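Long-range contacts in chitin elicitor-binding protein (Oryza sativa subsp. japonica, PDB 5JCE), which binds chitin oligosaccharides at the cell surface and takes part in passing on the elicitor signal that triggers plant defence: residues C5-G10 against C134-E139; Y85-Q90 against Q126-P131. All blocks are in the same frame, centred on the assembly; numbering follows the deposited sequence.

Interaction 1 (C5-G10 against C134-E139); sequences CAVASG and CSCDKE
The cysteine cluster that joins the loop after strand 3-4 to the loop after strand 133-134 brings Cys5 against Ser135 and Ala6 against Asp137. Cys5 and Cys136 are both modelled as disulfide partners of Cys72. One sulfur can bond only one of them, and the pairing as modelled is doubtful. Nearby, CG2 of Val7 lies 4.0 Å from CB of Cys136, an ordinary apolar contact.

The polar half of the contact is the carboxylate of Asp137. OD1 accepts a hydrogen bond from Ala6 N at 3.0 Å. The bond is fairly straight, 158° at the hydrogen. The N-H comes in on the syn side of OD1, tilted 23° from the carboxylate plane. CG of Asp137 stands anti to its own carbonyl carbon (chi1 -79°), which carries the carboxylate to the Ala6 amide. CG1 of Val7 passes 4.0 Å from OD1, and the valine and the aspartate run alongside in opposite senses.

Cys134 and Cys136 form a CXC motif, as in other plant LysM receptors. A second CXC, Cys70 and Cys72, faces it. Cys134 is disulfide-bonded to Cys70. Between the cysteines, OG of Ser135 accepts from Asp137 N at 2.8 Å, an ST turn. The same OG is hydrogen-bonded to Thr4 O, and it lies 3.6 Å from CB of Cys5.

OD2 of Asp137 makes a salt bridge with Arg174 of helix 168-175. With an alanine here, Ala6 N would probably lose its acceptor and Arg174 its carboxylate mate. The backbone O of Asp137 also takes a hydrogen bond from His146 on strand 144-150.

Interaction 2 (Y85-Q90 against Q126-P131); sequences YVVQPQ and QTLWIP. With NAG (2-acetamido-2-deoxy-beta-D-glucopyranose), chain C; NAG (2-acetamido-2-deoxy-beta-D-glucopyranose), chain B.
Tyr85 and Leu128 form the hydrogen-bonded pair of a short antiparallel sheet, the two-stranded sheet of a LysM domain. Tyr85 N donates to Leu128 O, and Leu128 N donates back to Tyr85 O, both at 2.8 Å. A third bond, Val87 N to Gln126 O at 3.0 Å, is nearly straight (170°) and continues the ladder just past the strand end.

The tight side carries Tyr85 and Leu128. CD1 of Leu128 lies 3.7 Å from CG2 of Val87, and the two side chains cross at a slant. The same CD1 sits obliquely by the Tyr85 ring. CB of Tyr85 rests 4.0 Å from CG1 of Ile130. With CG anti to the backbone N (chi1 -176°), the Tyr85 ring extends past Leu128, and its OH is hydrogen-bonded to Asp91.

The other side is looser and more open to solvent. Val86 and Thr127, a non-hydrogen-bonded pair, stand next to each other on the same face of the sheet, with CG2 of Val86 4.1 Å from CG2 of Thr127. Here the sheet meets chitin. OG1 of Thr127 stands between its backbone N and carbonyl carbon (chi1 60°), turned to the sugars. It is hydrogen-bonded to O3 of the chain B NAG at 2.6 Å and lies 3.0 Å from O5 of the chain C NAG. Asn114, whose OD1 accepts from Trp129 N, also binds the glycan.

Helix 93-100 covers Tyr85 and Leu128 through Ile96, while helix 107-113 meets Ile130 through Ile110, completing the beta-alpha-alpha-beta fold.

The chain opens interaction 1 early, in the loop between strands 3-4 and 12-20. It then runs through the N-terminal part of the fold to strand 84-86, where interaction 2 begins. Helices 93-100 and 107-113 follow, and 126-131 returns to close this inner loop. A few residues on, after strand 133-134, segment 134-139 closes the outer loop. Interaction 2 is thus nested inside interaction 1. The closing segments adjoin in sequence, yet the contact centres lie about 27 Å apart. Interaction 2 pairs the two strands of the LysM domain that holds helices 93-100 and 107-113, whereas interaction 1 ties the N-terminal loop to the linker leading to strand 144-150.

Interaction 1 (C5-G10 against C134-E139)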
loop_
_atom_site.group_PDB
_atom_site.type_symbol
_atom_site.label_atom_id
_atom_site.label_comp_id
_atom_site.label_asym_id
_atom_site.label_seq_id
_atom_site.Cartn_x
_atom_site.Cartn_y
_atom_site.Cartn_z
ATOM N N CYS A 5 -8.300 -13.027 2.380
ATOM C CA CYS A 5 -8.049 -12.303 3.608
ATOM C C CYS A 5 -8.905 -12.918 4.707
ATOM O O CYS A 5 -10.068 -13.212 4.482
ATOM C CB CYS A 5 -8.350 -10.821 3.422
ATOM S SG CYS A 5 -8.024 -9.844 4.879
ATOM N N ALA A 6 -8.335 -13.133 5.887
ATOM C CA ALA A 6 -9.028 -13.903 6.919
ATOM C C ALA A 6 -9.242 -13.124 8.214
ATOM O O ALA A 6 -9.757 -13.655 9.198
ATOM C CB ALA A 6 -8.270 -15.180 7.208
ATOM N N VAL A 7 -8.850 -11.863 8.224
ATOM C CA VAL A 7 -9.088 -11.048 9.391
ATOM C C VAL A 7 -10.567 -10.652 9.411
ATOM O O VAL A 7 -11.287 -10.866 8.431
ATOM C CB VAL A 7 -8.176 -9.799 9.416
ATOM C CG1 VAL A 7 -6.704 -10.216 9.451
ATOM C CG2 VAL A 7 -8.456 -8.907 8.219
ATOM N N ALA A 8 -11.007 -10.089 10.533
ATOM C CA ALA A 8 -12.389 -9.653 10.710
ATOM C C ALA A 8 -12.850 -8.711 9.601
ATOM O O ALA A 8 -12.090 -7.859 9.139
ATOM C CB ALA A 8 -12.555 -8.978 12.073
ATOM N N SER A 9 -14.094 -8.867 9.175
ATOM C CA SER A 9 -14.648 -8.011 8.145
ATOM C C SER A 9 -14.748 -6.564 8.634
ATOM O O SER A 9 -15.038 -6.304 9.809
ATOM C CB SER A 9 -16.016 -8.524 7.717
ATOM O OG SER A 9 -16.528 -7.752 6.651
ATOM N N GLY A 10 -14.513 -5.625 7.724
ATOM C CA GLY A 10 -14.456 -4.222 8.076
ATOM C C GLY A 10 -13.035 -3.745 8.318
ATOM O O GLY A 10 -12.778 -2.546 8.310
ATOM N N CYS A 134 -6.370 -7.304 -2.907
ATOM C CA CYS A 134 -5.611 -6.968 -1.729
ATOM C C CYS A 134 -5.953 -7.775 -0.467
ATOM O O CYS A 134 -6.795 -8.570 -0.497
ATOM C CB CYS A 134 -5.766 -5.499 -1.478
ATOM S SG CYS A 134 -7.277 -5.020 -0.720
ATOM N N SER A 135 -5.227 -7.549 0.605
ATOM C CA SER A 135 -5.348 -8.177 1.905
ATOM C C SER A 135 -4.470 -7.161 2.589
ATOM O O SER A 135 -3.880 -6.477 1.855
ATOM C CB SER A 135 -4.674 -9.530 1.735
ATOM O OG SER A 135 -4.861 -10.366 2.796
ATOM N N CYS A 136 -4.274 -6.962 3.877
ATOM C CA CYS A 136 -4.869 -7.589 5.024
ATOM C C CYS A 136 -4.178 -8.624 5.880
ATOM O O CYS A 136 -3.748 -8.326 6.952
ATOM C CB CYS A 136 -6.381 -7.527 5.048
ATOM S SG CYS A 136 -6.919 -5.820 5.448
ATOM N N ASP A 137 -4.124 -9.848 5.446
ATOM C CA ASP A 137 -3.512 -10.881 6.243
ATOM C C ASP A 137 -2.086 -10.712 6.549
ATOM O O ASP A 137 -1.355 -10.138 5.805
ATOM C CB ASP A 137 -3.553 -12.171 5.490
ATOM C CG ASP A 137 -4.845 -12.807 5.555
ATOM O OD1 ASP A 137 -5.458 -12.771 6.612
ATOM O OD2 ASP A 137 -5.243 -13.358 4.542
ATOM N N LYS A 138 -1.715 -11.254 7.685
ATOM C CA LYS A 138 -0.354 -11.328 8.112
ATOM C C LYS A 138 0.363 -12.470 7.471
ATOM O O LYS A 138 -0.220 -13.408 7.000
ATOM C CB LYS A 138 -0.255 -11.522 9.604
ATOM C CG LYS A 138 -0.489 -10.278 10.401
ATOM C CD LYS A 138 0.042 -10.411 11.807
ATOM C CE LYS A 138 -0.503 -9.296 12.661
ATOM N NZ LYS A 138 0.274 -9.125 13.905
ATOM N N GLU A 139 1.666 -12.356 7.466
ATOM C CA GLU A 139 2.550 -13.390 6.993
ATOM C C GLU A 139 3.387 -13.843 8.192
ATOM O O GLU A 139 4.269 -13.123 8.664
ATOM C CB GLU A 139 3.450 -12.871 5.873
ATOM C CG GLU A 139 3.907 -13.913 4.869
ATOM C CD GLU A 139 2.734 -14.671 4.276
ATOM O OE1 GLU A 139 2.917 -15.843 3.868
ATOM O OE2 GLU A 139 1.617 -14.089 4.229
#

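Interaction 2 (Y85-Q90 against Q126-P131)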
loop_
_atom_site.group_PDB
_atom_site.type_symbol
_atom_site.label_atom_id
_atom_site.label_comp_id
_atom_site.label_asym_id
_atom_site.label_seq_id
_atom_site.Cartn_x
_atom_site.Cartn_y
_atom_site.Cartn_z
ATOM N N TYR A 85 -13.888 4.895 -11.372
ATOM C CA TYR A 85 -13.744 5.118 -12.794
ATOM C C TYR A 85 -15.027 5.707 -13.386
ATOM O O TYR A 85 -16.121 5.243 -13.085
ATOM C CB TYR A 85 -13.376 3.804 -13.486
ATOM C CG TYR A 85 -13.111 3.981 -14.952
ATOM C CD1 TYR A 85 -11.884 4.428 -15.401
ATOM C CD2 TYR A 85 -14.100 3.722 -15.888
ATOM C CE1 TYR A 85 -11.642 4.606 -16.732
ATOM C CE2 TYR A 85 -13.863 3.895 -17.226
ATOM C CZ TYR A 85 -12.632 4.338 -17.641
ATOM O OH TYR A 85 -12.381 4.522 -18.981
ATOM N N VAL A 86 -14.877 6.744 -14.208
ATOM C CA VAL A 86 -15.987 7.349 -14.942
ATOM C C VAL A 86 -16.015 6.869 -16.390
ATOM O O VAL A 86 -15.068 7.100 -17.149
ATOM C CB VAL A 86 -15.907 8.891 -14.950
ATOM C CG1 VAL A 86 -17.182 9.481 -15.561
ATOM C CG2 VAL A 86 -15.681 9.428 -13.548
ATOM N N VAL A 87 -17.111 6.223 -16.773
ATOM C CA VAL A 87 -17.236 5.606 -18.087
ATOM C C VAL A 87 -17.215 6.621 -19.232
ATOM O O VAL A 87 -17.948 7.610 -19.219
ATOM C CB VAL A 87 -18.523 4.782 -18.162
ATOM C CG1 VAL A 87 -18.773 4.293 -19.582
ATOM C CG2 VAL A 87 -18.446 3.628 -17.172
ATOM N N GLN A 88 -16.356 6.371 -20.216
ATOM C CA GLN A 88 -16.214 7.256 -21.369
ATOM C C GLN A 88 -17.060 6.721 -22.521
ATOM O O GLN A 88 -17.359 5.525 -22.548
ATOM C CB GLN A 88 -14.739 7.376 -21.780
ATOM C CG GLN A 88 -13.848 8.040 -20.739
ATOM C CD GLN A 88 -14.487 9.261 -20.106
ATOM O OE1 GLN A 88 -14.827 10.229 -20.790
ATOM N NE2 GLN A 88 -14.674 9.214 -18.789
ATOM N N PRO A 89 -17.459 7.609 -23.457
ATOM C CA PRO A 89 -18.298 7.346 -24.631
ATOM C C PRO A 89 -18.461 5.888 -25.094
ATOM O O PRO A 89 -19.618 5.474 -25.226
ATOM C CB PRO A 89 -17.614 8.194 -25.694
ATOM C CG PRO A 89 -17.172 9.441 -24.891
ATOM C CD PRO A 89 -17.146 9.047 -23.407
ATOM N N GLN A 90 -17.399 5.121 -25.334
ATOM C CA GLN A 90 -17.624 3.711 -25.679
ATOM C C GLN A 90 -16.767 2.696 -24.928
ATOM O O GLN A 90 -16.230 1.749 -25.522
ATOM C CB GLN A 90 -17.423 3.483 -27.167
ATOM C CG GLN A 90 -17.637 4.697 -28.027
ATOM C CD GLN A 90 -17.700 4.326 -29.484
ATOM O OE1 GLN A 90 -16.784 4.621 -30.257
ATOM N NE2 GLN A 90 -18.794 3.667 -29.874
ATOM N N GLN A 126 -21.253 7.082 -16.079
ATOM C CA GLN A 126 -21.559 6.246 -14.923
ATOM C C GLN A 126 -20.281 6.002 -14.114
ATOM O O GLN A 126 -19.203 5.810 -14.672
ATOM C CB GLN A 126 -22.194 4.921 -15.355
ATOM C CG GLN A 126 -22.645 4.037 -14.200
ATOM C CD GLN A 126 -23.119 2.662 -14.658
ATOM O OE1 GLN A 126 -23.325 2.416 -15.853
ATOM N NE2 GLN A 126 -23.248 1.740 -13.706
ATOM N N THR A 127 -20.383 6.025 -12.795
ATOM C CA THR A 127 -19.193 5.816 -12.010
ATOM C C THR A 127 -19.157 4.407 -11.475
ATOM O O THR A 127 -20.181 3.826 -11.106
ATOM C CB THR A 127 -19.071 6.809 -10.852
ATOM O OG1 THR A 127 -20.201 6.682 -9.978
ATOM C CG2 THR A 127 -18.972 8.224 -11.394
ATOM N N LEU A 128 -17.938 3.883 -11.447
ATOM C CA LEU A 128 -17.656 2.497 -11.138
ATOM C C LEU A 128 -16.607 2.430 -10.070
ATOM O O LEU A 128 -15.506 2.954 -10.225
ATOM C CB LEU A 128 -17.153 1.759 -12.371
ATOM C CG LEU A 128 -18.066 1.601 -13.570
ATOM C CD1 LEU A 128 -17.270 1.054 -14.745
ATOM C CD2 LEU A 128 -19.214 0.678 -13.195
ATOM N N TRP A 129 -16.938 1.789 -8.974
ATOM C CA TRP A 129 -15.906 1.404 -8.049
ATOM C C TRP A 129 -15.078 0.251 -8.674
ATOM O O TRP A 129 -15.623 -0.696 -9.227
ATOM C CB TRP A 129 -16.548 1.023 -6.720
ATOM C CG TRP A 129 -15.693 0.248 -5.817
ATOM C CD1 TRP A 129 -14.342 0.397 -5.607
ATOM C CD2 TRP A 129 -16.121 -0.810 -4.972
ATOM N NE1 TRP A 129 -13.908 -0.524 -4.680
ATOM C CE2 TRP A 129 -14.979 -1.278 -4.273
ATOM C CE3 TRP A 129 -17.358 -1.419 -4.736
ATOM C CZ2 TRP A 129 -15.046 -2.325 -3.352
ATOM C CZ3 TRP A 129 -17.421 -2.462 -3.825
ATOM C CH2 TRP A 129 -16.271 -2.910 -3.147
ATOM N N ILE A 130 -13.766 0.335 -8.648
ATOM C CA ILE A 130 -12.959 -0.715 -9.214
ATOM C C ILE A 130 -12.323 -1.363 -8.043
ATOM O O ILE A 130 -11.516 -0.742 -7.420
ATOM C CB ILE A 130 -11.849 -0.132 -10.086
ATOM C CG1 ILE A 130 -12.434 0.667 -11.240
ATOM C CG2 ILE A 130 -10.938 -1.214 -10.601
ATOM C CD1 ILE A 130 -13.483 -0.064 -12.019
ATOM N N PRO A 131 -12.693 -2.665 -7.754
ATOM C CA PRO A 131 -12.073 -3.213 -6.550
ATOM C C PRO A 131 -10.803 -4.007 -6.746
ATOM O O PRO A 131 -10.819 -5.161 -7.060
ATOM C CB PRO A 131 -13.163 -4.098 -5.999
ATOM C CG PRO A 131 -13.773 -4.694 -7.184
ATOM C CD PRO A 131 -13.548 -3.781 -8.334
HETATM C C1 NAG C . -22.496 5.375 -7.590
HETATM C C2 NAG C . -23.124 4.248 -8.362
HETATM C C3 NAG C . -22.657 2.942 -7.794
HETATM C C4 NAG C . -21.158 2.876 -7.905
HETATM C C5 NAG C . -20.620 3.976 -7.047
HETATM C C6 NAG C . -19.121 4.038 -7.141
HETATM C C7 NAG C . -25.191 5.107 -9.117
HETATM C C8 NAG C . -26.616 5.316 -8.846
HETATM N N2 NAG C . -24.532 4.405 -8.246
HETATM O O3 NAG C . -23.221 1.913 -8.544
HETATM O O4 NAG C . -20.660 1.646 -7.407
HETATM O O5 NAG C . -21.107 5.180 -7.569
HETATM O O6 NAG C . -18.733 5.350 -6.810
HETATM O O7 NAG C . -24.704 5.561 -10.101
HETATM C C1 NAG B . -23.453 10.351 -6.601
HETATM C C2 NAG B . -22.075 10.106 -7.194
HETATM C C3 NAG B . -22.046 8.877 -8.076
HETATM C C4 NAG B . -22.736 7.710 -7.413
HETATM C C5 NAG B . -24.118 8.120 -7.050
HETATM C C6 NAG B . -24.749 7.051 -6.229
HETATM C C7 NAG B . -20.638 12.024 -7.468
HETATM C C8 NAG B . -20.105 13.069 -8.378
HETATM N N2 NAG B . -21.587 11.239 -7.953
HETATM O O3 NAG B . -20.683 8.553 -8.262
HETATM O O4 NAG B . -22.828 6.589 -8.279
HETATM O O5 NAG B . -23.956 9.131 -6.108
HETATM O O6 NAG B . -24.576 7.562 -4.930
HETATM O O7 NAG B . -20.237 11.919 -6.345
#